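Local coordinates for protein aminomethyltransferase (Bartonella henselae, PDB 3GIR) that belongs to the aminomethyltransferase family, pairing a family-defining N-terminal domain with a C-terminal barrel domain, and carries a bound sodium ion, at residues Tyr39-Lys44 and Val243-Leu248; Ala76-Ile81 and Lys236-Ser241. One frame throughout, in Å; residues are numbered along the deposited sequence.

Contact 1: Tyr39-Lys44 and Val243-Leu248; sequences YELHEK and VEWVGL. With NA (sodium ion), chain B.
Trp-245, on strand 243-245 at the rim of a mixed sheet in the folate-binding-type domain, receives His-42 and Leu-41 from the short helix 39-44. His-42 and Trp-245 form a T-shaped (edge-to-face) pair, tilted from the perpendicular: the planes stand at 57° and the centroid of the imidazole is 4.5 Å from that of the six-membered ring. The imidazole leads with CE1, which sits over one face of the indole, displaced toward its rim and 3.6 Å from Trp-245 CH2. A chi1 of -58°, with CG anti to the carbonyl carbon, swings the ring along the helix to reach that face. Its NE2 is hydrogen-bonded to Asp-80 OD2 on the neighbouring strand 76-80, which fixes the rotation of the ring. Leu-41 instead comes to the edge of the indole, near its plane, where CD1 lies 4.1 Å from Trp-245 CZ2. The same residue also provides a polar link, because its carbonyl oxygen accepts a hydrogen bond from a water that in turn accepts one from Trp-245 NE1 (3.0 Å) in the plane of the indole. Tyr-61 lies almost parallel to the tryptophan ring. Two residues back along the strand, the backbone turns to metal binding: Val-243 O contacts the sodium ion at 2.4 Å, and two of the sodium's waters donate to Glu-244, one to OE1 and the other to OE2.

Contact 2: Ala76-Ile81 and Lys236-Ser241; sequences AGLFDI and KLLGDS. With NA (sodium ion), chain B.
A beta-alpha-beta crossover brings this contact together: helix 227-238 connects the parallel strands 220-225 and 243-245 of the mixed sheet, and its last turn lies against strand 76-80, an inner strand of that sheet. Leu-78 makes the whole of the apolar contact from the strand side. Its CG is anti to the backbone N (chi1 -172°), which carries the two methyls out from the sheet to a pair of consecutive helix leucines. One branch, CD1, meets Leu-237 CD1 methyl to methyl at 3.9 Å, while the other, CD2, rests 3.7 Å from the branch point CG of Leu-238. Each helix side chain crosses Leu-78 at about a right angle; because its two methyls go to different partners, Leu-78 bridges consecutive helix residues. No hydrogen bond joins the two segments; the polar work is done just beyond the leucines, where the chain leaves the helix and wraps round the sodium ion. Leu-238 O binds the metal at 2.3 Å and Asp-240 O at 2.4 Å, and Val-243 O and three waters complete an octahedron in which each carbonyl stands opposite a water. The helix end is probably a favourable place for a cation, as its carbonyls point outward there. The turn is braced by Asp-240 N, bonded to Leu-237 O. The carboxylate of Asp-240 turns from the metal to a salt bridge with Arg-242. A water opposite Leu-238 O is steadied by donating to Ser-241 O at 2.9 Å.

Overall arrangement
Contacts 1 and 2 have centres about 9 Å apart and share one edge of the mixed sheet, where strands 76-80 and 243-245 run side by side. Val-246 N and Leu-78 O, 2.9 Å apart, tie these strands together. The bond from His-42 NE2 to Asp-80 OD2, 2.7 Å long, is a direct side-chain bridge between the contacts. Leu-238 CD1 packs beside Trp-245 NE1, so one of the two helix leucines of contact 2 also packs on the tryptophan of contact 1. The sodium ion lies where helix 227-238 ends and strand 243-245 begins; it takes one backbone carbonyl from contact 1 and two from contact 2, consistent with holding this junction.

Contact 1: Tyr39-Lys44 and Val243-Leu248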
# COMPACT_ATOMS: atom_id res chain seq x y z
N TYR A 39 -8.17 5.66 -19.15
CA TYR A 39 -8.18 7.12 -19.09
C TYR A 39 -9.49 7.70 -19.58
O TYR A 39 -10.07 8.58 -18.94
CB TYR A 39 -7.03 7.72 -19.90
CG TYR A 39 -7.13 9.22 -20.04
CD1 TYR A 39 -6.72 10.04 -19.02
CD2 TYR A 39 -7.71 9.80 -21.17
CE1 TYR A 39 -6.78 11.45 -19.11
CE2 TYR A 39 -7.82 11.22 -21.27
CZ TYR A 39 -7.34 12.01 -20.21
OH TYR A 39 -7.43 13.36 -20.26
N GLU A 40 -10.00 7.19 -20.73
CA GLU A 40 -11.25 7.76 -21.24
C GLU A 40 -12.47 7.65 -20.30
O GLU A 40 -13.34 8.54 -20.26
CB GLU A 40 -11.61 7.13 -22.61
CG GLU A 40 -10.72 7.60 -23.71
CD GLU A 40 -11.05 6.88 -25.05
OE1 GLU A 40 -12.20 6.36 -25.21
OE2 GLU A 40 -10.16 6.81 -25.94
N LEU A 41 -12.58 6.55 -19.52
CA LEU A 41 -13.60 6.43 -18.52
C LEU A 41 -13.48 7.52 -17.46
O LEU A 41 -14.51 8.04 -16.98
CB LEU A 41 -13.62 5.05 -17.81
CG LEU A 41 -13.99 3.81 -18.60
CD1 LEU A 41 -14.11 2.56 -17.68
CD2 LEU A 41 -15.32 4.10 -19.37
N HIS A 42 -12.25 7.82 -17.09
CA HIS A 42 -12.02 8.84 -16.08
C HIS A 42 -12.39 10.21 -16.63
O HIS A 42 -13.03 10.99 -15.91
CB HIS A 42 -10.59 8.79 -15.53
CG HIS A 42 -10.28 7.47 -14.94
ND1 HIS A 42 -11.00 6.96 -13.88
CD2 HIS A 42 -9.38 6.51 -15.30
CE1 HIS A 42 -10.52 5.77 -13.57
NE2 HIS A 42 -9.58 5.44 -14.44
N GLU A 43 -11.99 10.48 -17.87
CA GLU A 43 -12.32 11.74 -18.54
C GLU A 43 -13.85 11.89 -18.60
O GLU A 43 -14.41 12.95 -18.21
CB GLU A 43 -11.63 11.77 -19.91
CG GLU A 43 -11.16 13.11 -20.36
CD GLU A 43 -12.28 13.96 -20.99
OE1 GLU A 43 -13.23 13.35 -21.56
OE2 GLU A 43 -12.23 15.24 -20.90
N LYS A 44 -14.57 10.85 -19.04
CA LYS A 44 -16.05 10.87 -19.08
C LYS A 44 -16.73 11.10 -17.71
O LYS A 44 -17.79 11.70 -17.60
CB LYS A 44 -16.64 9.56 -19.71
N VAL A 243 -21.79 1.86 -6.20
CA VAL A 243 -20.38 2.05 -6.61
C VAL A 243 -20.18 3.44 -7.21
O VAL A 243 -20.93 3.88 -8.08
CB VAL A 243 -19.98 0.99 -7.64
CG1 VAL A 243 -18.54 1.10 -8.10
CG2 VAL A 243 -20.13 -0.43 -7.04
N GLU A 244 -19.11 4.09 -6.74
CA GLU A 244 -18.61 5.30 -7.38
C GLU A 244 -17.13 5.19 -7.57
O GLU A 244 -16.45 4.55 -6.77
CB GLU A 244 -18.91 6.53 -6.55
CG GLU A 244 -20.41 6.77 -6.23
CD GLU A 244 -21.24 7.23 -7.44
OE1 GLU A 244 -20.71 7.55 -8.51
OE2 GLU A 244 -22.50 7.27 -7.34
N TRP A 245 -16.59 5.89 -8.56
CA TRP A 245 -15.15 6.06 -8.67
C TRP A 245 -14.60 6.95 -7.52
O TRP A 245 -15.27 7.91 -7.08
CB TRP A 245 -14.81 6.84 -9.92
CG TRP A 245 -14.82 6.13 -11.24
CD1 TRP A 245 -15.63 6.50 -12.29
CD2 TRP A 245 -14.01 5.05 -11.70
NE1 TRP A 245 -15.38 5.71 -13.36
CE2 TRP A 245 -14.38 4.81 -13.04
CE3 TRP A 245 -13.03 4.26 -11.13
CZ2 TRP A 245 -13.77 3.82 -13.83
CZ3 TRP A 245 -12.46 3.27 -11.88
CH2 TRP A 245 -12.83 3.05 -13.24
N VAL A 246 -13.44 6.52 -6.99
CA VAL A 246 -12.74 7.23 -5.95
C VAL A 246 -11.35 7.62 -6.51
O VAL A 246 -10.64 6.77 -7.05
CB VAL A 246 -12.69 6.37 -4.71
CG1 VAL A 246 -11.99 7.13 -3.58
CG2 VAL A 246 -14.11 6.05 -4.31
N GLY A 247 -10.95 8.85 -6.31
CA GLY A 247 -9.68 9.39 -6.78
C GLY A 247 -8.54 9.20 -5.82
O GLY A 247 -8.72 8.72 -4.69
N LEU A 248 -7.35 9.54 -6.28
CA LEU A 248 -6.14 9.34 -5.46
C LEU A 248 -6.15 10.13 -4.17
O LEU A 248 -5.54 9.67 -3.18
CB LEU A 248 -4.90 9.73 -6.29
CG LEU A 248 -4.37 8.64 -7.24
CD1 LEU A 248 -2.94 9.10 -7.60
CD2 LEU A 248 -4.46 7.03 -6.95
NA NA B . -22.69 3.51 -9.61
O HOH W 1 -16.72 6.39 -15.99
O HOH W 2 -23.97 5.00 -8.09
O HOH W 3 -22.12 5.59 -10.60
O HOH W 4 -24.82 3.60 -10.93

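Contact 2: Ala76-Ile81 and Lys236-Ser241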
# COMPACT_ATOMS: atom_id res chain seq x y z
N ALA A 76 -19.41 1.26 -1.60
CA ALA A 76 -18.33 0.58 -2.32
C ALA A 76 -17.68 1.60 -3.26
O ALA A 76 -18.34 2.28 -4.04
CB ALA A 76 -18.88 -0.60 -3.11
N GLY A 77 -16.37 1.76 -3.11
CA GLY A 77 -15.60 2.65 -3.95
C GLY A 77 -14.78 1.84 -4.93
O GLY A 77 -14.25 0.80 -4.61
N LEU A 78 -14.73 2.33 -6.15
CA LEU A 78 -13.97 1.72 -7.24
C LEU A 78 -12.77 2.62 -7.53
O LEU A 78 -12.88 3.83 -7.78
CB LEU A 78 -14.83 1.60 -8.52
CG LEU A 78 -14.18 0.79 -9.66
CD1 LEU A 78 -13.93 -0.71 -9.29
CD2 LEU A 78 -15.11 0.95 -10.96
N PHE A 79 -11.59 2.03 -7.49
CA PHE A 79 -10.32 2.71 -7.66
C PHE A 79 -9.58 2.10 -8.84
O PHE A 79 -9.36 0.89 -8.88
CB PHE A 79 -9.41 2.57 -6.43
CG PHE A 79 -10.00 3.00 -5.11
CD1 PHE A 79 -9.50 4.11 -4.45
CD2 PHE A 79 -11.00 2.24 -4.51
CE1 PHE A 79 -10.03 4.49 -3.21
CE2 PHE A 79 -11.54 2.67 -3.31
CZ PHE A 79 -11.05 3.79 -2.68
N ASP A 80 -9.18 2.95 -9.79
CA ASP A 80 -8.33 2.49 -10.85
C ASP A 80 -6.88 2.60 -10.38
O ASP A 80 -6.31 3.70 -10.25
CB ASP A 80 -8.53 3.31 -12.14
CG ASP A 80 -7.77 2.73 -13.30
OD1 ASP A 80 -6.91 1.82 -13.09
OD2 ASP A 80 -7.98 3.22 -14.45
N ILE A 81 -6.26 1.45 -10.12
CA ILE A 81 -4.91 1.34 -9.62
C ILE A 81 -4.02 0.60 -10.64
O ILE A 81 -3.07 -0.08 -10.30
CB ILE A 81 -4.86 0.75 -8.17
CG1 ILE A 81 -5.54 -0.57 -8.11
CG2 ILE A 81 -5.52 1.77 -7.20
CD1 ILE A 81 -5.28 -1.25 -6.73
N LYS A 236 -19.41 -2.24 -15.96
CA LYS A 236 -20.35 -3.12 -15.23
C LYS A 236 -20.37 -2.88 -13.73
O LYS A 236 -21.44 -2.82 -13.09
CB LYS A 236 -20.03 -4.57 -15.56
CG LYS A 236 -20.84 -5.63 -14.83
CD LYS A 236 -20.41 -7.01 -15.34
CE LYS A 236 -21.36 -8.11 -14.93
NZ LYS A 236 -20.76 -9.41 -15.30
N LEU A 237 -19.19 -2.71 -13.10
CA LEU A 237 -19.19 -2.43 -11.67
C LEU A 237 -19.72 -1.04 -11.33
O LEU A 237 -20.49 -0.85 -10.39
CB LEU A 237 -17.77 -2.55 -11.13
CG LEU A 237 -17.19 -3.91 -11.20
CD1 LEU A 237 -15.68 -3.84 -10.83
CD2 LEU A 237 -17.85 -4.88 -10.27
N LEU A 238 -19.36 -0.05 -12.11
CA LEU A 238 -19.86 1.33 -11.91
C LEU A 238 -21.35 1.48 -12.06
O LEU A 238 -21.97 2.33 -11.41
CB LEU A 238 -19.24 2.23 -12.95
CG LEU A 238 -17.87 2.71 -12.67
CD1 LEU A 238 -17.21 3.15 -13.99
CD2 LEU A 238 -18.04 3.87 -11.56
N GLY A 239 -21.92 0.62 -12.90
CA GLY A 239 -23.37 0.58 -13.13
C GLY A 239 -24.14 0.23 -11.87
O GLY A 239 -25.32 0.54 -11.77
N ASP A 240 -23.50 -0.35 -10.88
CA ASP A 240 -24.16 -0.71 -9.60
C ASP A 240 -24.36 0.59 -8.84
O ASP A 240 -23.41 1.44 -8.75
CB ASP A 240 -23.27 -1.69 -8.80
CG ASP A 240 -23.93 -2.27 -7.59
OD1 ASP A 240 -24.00 -3.53 -7.45
OD2 ASP A 240 -24.36 -1.49 -6.70
N SER A 241 -25.55 0.79 -8.29
CA SER A 241 -25.84 2.08 -7.65
C SER A 241 -25.04 2.29 -6.33
O SER A 241 -24.98 3.40 -5.84
CB SER A 241 -27.37 2.19 -7.40
OG SER A 241 -27.69 1.21 -6.42
NA NA B . -22.69 3.51 -9.61
O HOH W 4 -24.82 3.60 -10.93
O HOH W 2 -23.97 5.00 -8.09
O HOH W 3 -22.12 5.59 -10.60